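Local coordinates for protein leucyl aminopeptidase (Trypanosoma brucei brucei, PDB 5NSM) that probably removes N-terminal amino acids, leucine among them, from peptides as a hexameric, two-metal aminopeptidase of the M17 family, at residues V122-V127 / A154-R159; K289-D294 / C340-A345. All coordinates share one frame; numbering follows the deposited sequence.

Contact 1 of 2, residues V122-V127 / A154-R159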
loop_
_atom_site.group_PDB
_atom_site.type_symbol
_atom_site.label_atom_id
_atom_site.label_comp_id
_atom_site.label_asym_id
_atom_site.label_seq_id
_atom_site.Cartn_x
_atom_site.Cartn_y
_atom_site.Cartn_z
ATOM N N VAL A 122 1.243 15.291 -35.028
ATOM C CA VAL A 122 0.892 16.717 -34.870
ATOM C C VAL A 122 -0.246 17.093 -35.802
ATOM O O VAL A 122 -1.143 17.838 -35.434
ATOM C CB VAL A 122 2.066 17.673 -35.038
ATOM C CG1 VAL A 122 1.603 19.115 -34.850
ATOM C CG2 VAL A 122 3.134 17.356 -34.004
ATOM N N VAL A 123 -0.217 16.538 -36.985
ATOM C CA VAL A 123 -1.325 16.735 -37.939
ATOM C C VAL A 123 -2.660 16.381 -37.260
ATOM O O VAL A 123 -3.629 17.144 -37.315
ATOM C CB VAL A 123 -1.157 15.912 -39.236
ATOM C CG1 VAL A 123 -2.413 15.975 -40.111
ATOM C CG2 VAL A 123 0.038 16.415 -40.012
ATOM N N THR A 124 -2.712 15.207 -36.655
ATOM C CA THR A 124 -3.917 14.751 -35.937
ATOM C C THR A 124 -4.372 15.777 -34.884
ATOM O O THR A 124 -5.545 16.154 -34.829
ATOM C CB THR A 124 -3.702 13.404 -35.251
ATOM O OG1 THR A 124 -3.549 12.403 -36.258
ATOM C CG2 THR A 124 -4.888 13.023 -34.351
ATOM N N ALA A 125 -3.435 16.223 -34.068
ATOM C CA ALA A 125 -3.751 17.186 -32.977
ATOM C C ALA A 125 -4.218 18.555 -33.513
ATOM O O ALA A 125 -5.123 19.176 -32.962
ATOM C CB ALA A 125 -2.583 17.354 -32.014
ATOM N N LEU A 126 -3.594 18.990 -34.592
ATOM C CA LEU A 126 -3.955 20.279 -35.242
ATOM C C LEU A 126 -5.379 20.275 -35.821
ATOM O O LEU A 126 -6.163 21.188 -35.596
ATOM C CB LEU A 126 -2.985 20.641 -36.364
ATOM C CG LEU A 126 -1.576 20.982 -35.923
ATOM C CD1 LEU A 126 -0.674 21.105 -37.148
ATOM C CD2 LEU A 126 -1.536 22.238 -35.090
ATOM N N VAL A 127 -5.702 19.221 -36.551
ATOM C CA VAL A 127 -7.030 19.114 -37.144
ATOM C C VAL A 127 -8.095 18.949 -36.038
ATOM O O VAL A 127 -9.187 19.500 -36.098
ATOM C CB VAL A 127 -7.108 18.010 -38.219
ATOM C CG1 VAL A 127 -8.508 17.933 -38.810
ATOM C CG2 VAL A 127 -6.123 18.299 -39.326
ATOM N N ALA A 154 -3.528 10.300 -44.239
ATOM C CA ALA A 154 -4.872 9.676 -44.316
ATOM C C ALA A 154 -5.300 9.077 -42.981
ATOM O O ALA A 154 -6.399 9.351 -42.484
ATOM C CB ALA A 154 -4.937 8.601 -45.377
ATOM N N ALA A 155 -4.403 8.303 -42.402
ATOM C CA ALA A 155 -4.630 7.704 -41.092
ATOM C C ALA A 155 -4.701 8.736 -39.959
ATOM O O ALA A 155 -5.529 8.638 -39.072
ATOM C CB ALA A 155 -3.553 6.688 -40.799
ATOM N N ALA A 156 -3.855 9.749 -40.044
ATOM C CA ALA A 156 -3.816 10.845 -39.064
ATOM C C ALA A 156 -5.130 11.625 -38.962
ATOM O O ALA A 156 -5.623 11.929 -37.862
ATOM C CB ALA A 156 -2.701 11.821 -39.386
ATOM N N VAL A 157 -5.685 11.936 -40.129
ATOM C CA VAL A 157 -6.993 12.620 -40.218
ATOM C C VAL A 157 -8.173 11.694 -39.818
ATOM O O VAL A 157 -9.130 12.118 -39.212
ATOM C CB VAL A 157 -7.228 13.218 -41.622
ATOM C CG1 VAL A 157 -8.618 13.833 -41.715
ATOM C CG2 VAL A 157 -6.176 14.271 -41.910
ATOM N N ALA A 158 -8.102 10.442 -40.213
ATOM C CA ALA A 158 -9.118 9.437 -39.816
ATOM C C ALA A 158 -9.248 9.318 -38.287
ATOM O O ALA A 158 -10.309 9.138 -37.742
ATOM C CB ALA A 158 -8.770 8.084 -40.400
ATOM N N ARG A 159 -8.102 9.461 -37.644
ATOM C CA ARG A 159 -7.916 9.430 -36.149
ATOM C C ARG A 159 -8.434 10.624 -35.403
ATOM O O ARG A 159 -8.625 10.583 -34.198
ATOM C CB ARG A 159 -6.414 9.487 -35.803
ATOM C CG ARG A 159 -5.816 8.230 -35.316
ATOM C CD ARG A 159 -4.363 8.451 -34.908
ATOM N NE ARG A 159 -3.408 8.122 -35.970
ATOM C CZ ARG A 159 -3.280 6.916 -36.520
ATOM N NH1 ARG A 159 -4.053 5.898 -36.142
ATOM N NH2 ARG A 159 -2.369 6.724 -37.455
HETATM O O HOH W 1 -1.605 10.309 -35.631
#
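The guanidinium of Arg159 presents an edge to Thr124, whose OG1 lies near the plane of the group, while one of its faces is covered by the carbonyl oxygen Ala155 O of its own segment, 3.7 Å above the plane and over its centre. The contact is a helix-helix packing in the α/β N-terminal domain, of macro-like type: helices 120-131 and 150-158 run in broadly the same direction, their local axes 8.3 Å apart at a crossing angle of -36°. The close approach is consistent with the small residues at its centre, the CA atoms of Thr124 and Ala156 being 5.0 Å apart.

With chi1 at -68°, OG1 of Thr124 stands beside its own backbone N and faces the other helix. It donates to Ala156 O over 2.7 Å, reaching this oxygen from the flank, with a C=O...donor angle of 106°. Pro120 O, one turn earlier in the helix of Thr124, is a further hydrogen-bonding partner of OG1. A water adds a third link: it donates to Thr124 OG1 and accepts from Arg159 NE, 2.9 Å away. The arginine chain, bent at chi3, crosses the threonine side chain at about a right angle. Beyond NE, its NH1 bonds to Thr507 O and its NH2 forms a salt bridge with Glu437, tying segment 154-159 to the catalytic region of the same chain.

Toward the sheet the chemistry turns apolar. Val123 rests on Val107 of strand 99-107 and Val157 on Leu184 and Val186 of strand 183-188, so the two helices lie together on one sheet. Between the helices, this apolar layer is joined where Val123 CG1 meets Ala156 CB at 4.2 Å.

Contact 2 of 2, residues K289-D294 / C340-A345. With MN (manganese (II) ion), chain O; MN (manganese (II) ion), chain N.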
loop_
_atom_site.group_PDB
_atom_site.type_symbol
_atom_site.label_atom_id
_atom_site.label_comp_id
_atom_site.label_asym_id
_atom_site.label_seq_id
_atom_site.Cartn_x
_atom_site.Cartn_y
_atom_site.Cartn_z
ATOM N N LYS A 289 -4.712 -10.466 -29.809
ATOM C CA LYS A 289 -5.227 -10.579 -28.412
ATOM C C LYS A 289 -6.555 -9.854 -28.376
ATOM O O LYS A 289 -6.610 -8.642 -28.489
ATOM C CB LYS A 289 -4.259 -9.981 -27.368
ATOM C CG LYS A 289 -4.754 -9.969 -25.916
ATOM C CD LYS A 289 -3.826 -9.244 -24.946
ATOM C CE LYS A 289 -4.429 -9.185 -23.534
ATOM N NZ LYS A 289 -3.777 -8.410 -22.435
ATOM N N GLY A 290 -7.618 -10.621 -28.247
ATOM C CA GLY A 290 -8.980 -10.065 -28.172
ATOM C C GLY A 290 -9.607 -10.201 -26.792
ATOM O O GLY A 290 -10.658 -10.775 -26.627
ATOM N N ILE A 291 -8.925 -9.653 -25.807
ATOM C CA ILE A 291 -9.438 -9.634 -24.436
ATOM C C ILE A 291 -10.382 -8.443 -24.330
ATOM O O ILE A 291 -10.027 -7.299 -24.156
ATOM C CB ILE A 291 -8.367 -9.623 -23.342
ATOM C CG1 ILE A 291 -7.494 -10.859 -23.457
ATOM C CG2 ILE A 291 -9.022 -9.553 -21.962
ATOM C CD1 ILE A 291 -8.205 -12.194 -23.292
ATOM N N VAL A 292 -11.627 -8.797 -24.483
ATOM C CA VAL A 292 -12.766 -7.876 -24.547
ATOM C C VAL A 292 -12.917 -7.026 -23.267
ATOM O O VAL A 292 -13.349 -5.875 -23.284
ATOM C CB VAL A 292 -13.943 -8.774 -24.945
ATOM C CG1 VAL A 292 -15.165 -8.510 -24.169
ATOM C CG2 VAL A 292 -14.168 -8.651 -26.447
ATOM N N TYR A 293 -12.543 -7.642 -22.164
ATOM C CA TYR A 293 -12.334 -6.943 -20.892
ATOM C C TYR A 293 -11.413 -7.771 -19.980
ATOM O O TYR A 293 -11.588 -8.971 -19.862
ATOM C CB TYR A 293 -13.654 -6.672 -20.187
ATOM C CG TYR A 293 -13.589 -5.705 -19.026
ATOM C CD1 TYR A 293 -13.370 -4.348 -19.229
ATOM C CD2 TYR A 293 -13.756 -6.140 -17.722
ATOM C CE1 TYR A 293 -13.313 -3.455 -18.164
ATOM C CE2 TYR A 293 -13.725 -5.243 -16.650
ATOM C CZ TYR A 293 -13.500 -3.906 -16.878
ATOM O OH TYR A 293 -13.459 -3.022 -15.836
ATOM N N ASP A 294 -10.412 -7.096 -19.414
ATOM C CA ASP A 294 -9.346 -7.700 -18.561
ATOM C C ASP A 294 -9.586 -7.188 -17.163
ATOM O O ASP A 294 -9.102 -6.126 -16.799
ATOM C CB ASP A 294 -7.906 -7.331 -19.068
ATOM C CG ASP A 294 -6.782 -8.202 -18.471
ATOM O OD1 ASP A 294 -7.143 -9.015 -17.607
ATOM O OD2 ASP A 294 -5.534 -8.096 -18.852
ATOM N N CYS A 340 -8.213 -14.050 -30.914
ATOM C CA CYS A 340 -8.253 -14.776 -29.629
ATOM C C CYS A 340 -9.185 -14.061 -28.656
ATOM O O CYS A 340 -8.771 -13.138 -27.953
ATOM C CB CYS A 340 -6.860 -14.880 -29.040
ATOM S SG CYS A 340 -5.683 -15.589 -30.198
ATOM N N LEU A 341 -10.447 -14.459 -28.681
ATOM C CA LEU A 341 -11.536 -13.680 -28.008
ATOM C C LEU A 341 -11.949 -14.299 -26.703
ATOM O O LEU A 341 -12.357 -15.440 -26.641
ATOM C CB LEU A 341 -12.781 -13.545 -28.892
ATOM C CG LEU A 341 -12.583 -12.868 -30.248
ATOM C CD1 LEU A 341 -13.881 -12.912 -31.047
ATOM C CD2 LEU A 341 -12.131 -11.420 -30.083
ATOM N N ALA A 342 -11.805 -13.505 -25.665
ATOM C CA ALA A 342 -12.209 -13.927 -24.328
ATOM C C ALA A 342 -12.401 -12.726 -23.430
ATOM O O ALA A 342 -11.817 -11.672 -23.647
ATOM C CB ALA A 342 -11.175 -14.883 -23.725
ATOM N N GLU A 343 -13.245 -12.899 -22.428
ATOM C CA GLU A 343 -13.288 -11.955 -21.308
ATOM C C GLU A 343 -12.551 -12.632 -20.169
ATOM O O GLU A 343 -12.853 -13.754 -19.819
ATOM C CB GLU A 343 -14.700 -11.546 -20.901
ATOM C CG GLU A 343 -14.711 -10.610 -19.691
ATOM C CD GLU A 343 -16.054 -10.002 -19.339
ATOM O OE1 GLU A 343 -17.103 -10.465 -19.828
ATOM O OE2 GLU A 343 -16.067 -9.022 -18.562
ATOM N N ASN A 344 -11.614 -11.909 -19.591
ATOM C CA ASN A 344 -10.924 -12.346 -18.381
ATOM C C ASN A 344 -11.744 -11.904 -17.179
ATOM O O ASN A 344 -11.573 -10.814 -16.632
ATOM C CB ASN A 344 -9.500 -11.803 -18.298
ATOM C CG ASN A 344 -8.622 -12.567 -17.313
ATOM O OD1 ASN A 344 -8.979 -13.654 -16.829
ATOM N ND2 ASN A 344 -7.477 -11.995 -16.994
ATOM N N ALA A 345 -12.613 -12.807 -16.753
ATOM C CA ALA A 345 -13.639 -12.510 -15.723
ATOM C C ALA A 345 -13.342 -13.176 -14.401
ATOM O O ALA A 345 -12.495 -14.053 -14.286
ATOM C CB ALA A 345 -15.021 -12.921 -16.209
HETATM MN MN MN O . -4.716 -8.170 -20.678
HETATM MN MN MN N . -4.138 -8.932 -17.745
HETATM O O HOH W 2 -3.938 -6.284 -20.485
#
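Asp294 and Asn344 both hold CG anti to the backbone N (chi1 -165° and -162°), which lays carboxylate and amide side by side, pointing the same way with their planes 37° apart. They end a parallel strand pair in the central sheet of the α/β catalytic domain, at its two-manganese site. Asn344 ND2 donates to Asp294 OD1 at 3.1 Å on its syn side, though tilted well out of the carboxylate plane, and also bonds to Thr370 O, so this second-shell amide helps fix the carboxylate's rotation. Asp294 OD2 then bridges both manganese ions, 2.0 Å from each. The fully extended Lys289 brings NZ to one of them; Asp312, Asp371 and Glu373 also bind the pair.

Along the strands, backbone bonds alternate, from Gly290 N to Cys340 O through Ala342 N to Gly290 O and on to Val292 N and Ala342 O. The chain turns a corner at Val292, and pairing resumes with Asn344 N on Tyr293 O, 3.0 Å apart. On the face that carries Tyr293 and Glu343, Glu343 forms a salt bridge with Arg352 of the second subunit and Tyr293 OH bonds to Asn353 O of that subunit. On the metal face, Ile291 CD1 packs against Ala342 CB at 4.0 Å.

Both contacts are buried, but they lie on opposite sides of the chain's centre and share no helix or strand; their centres are 29 Å apart and their nearest atoms about 17 Å. Contact 1 joins two helices packed on the N-terminal sheet, mostly through small side chains, one hydroxyl and a water. Contact 2 joins neighbouring strands inside the catalytic sheet, buries twice the surface and relies on a ladder of backbone hydrogen bonds together with metal ligands at one face. Their outward links differ too: contact 1 reaches the catalytic region of its own chain through an arginine, whereas contact 2 borders both the metal site and a second subunit.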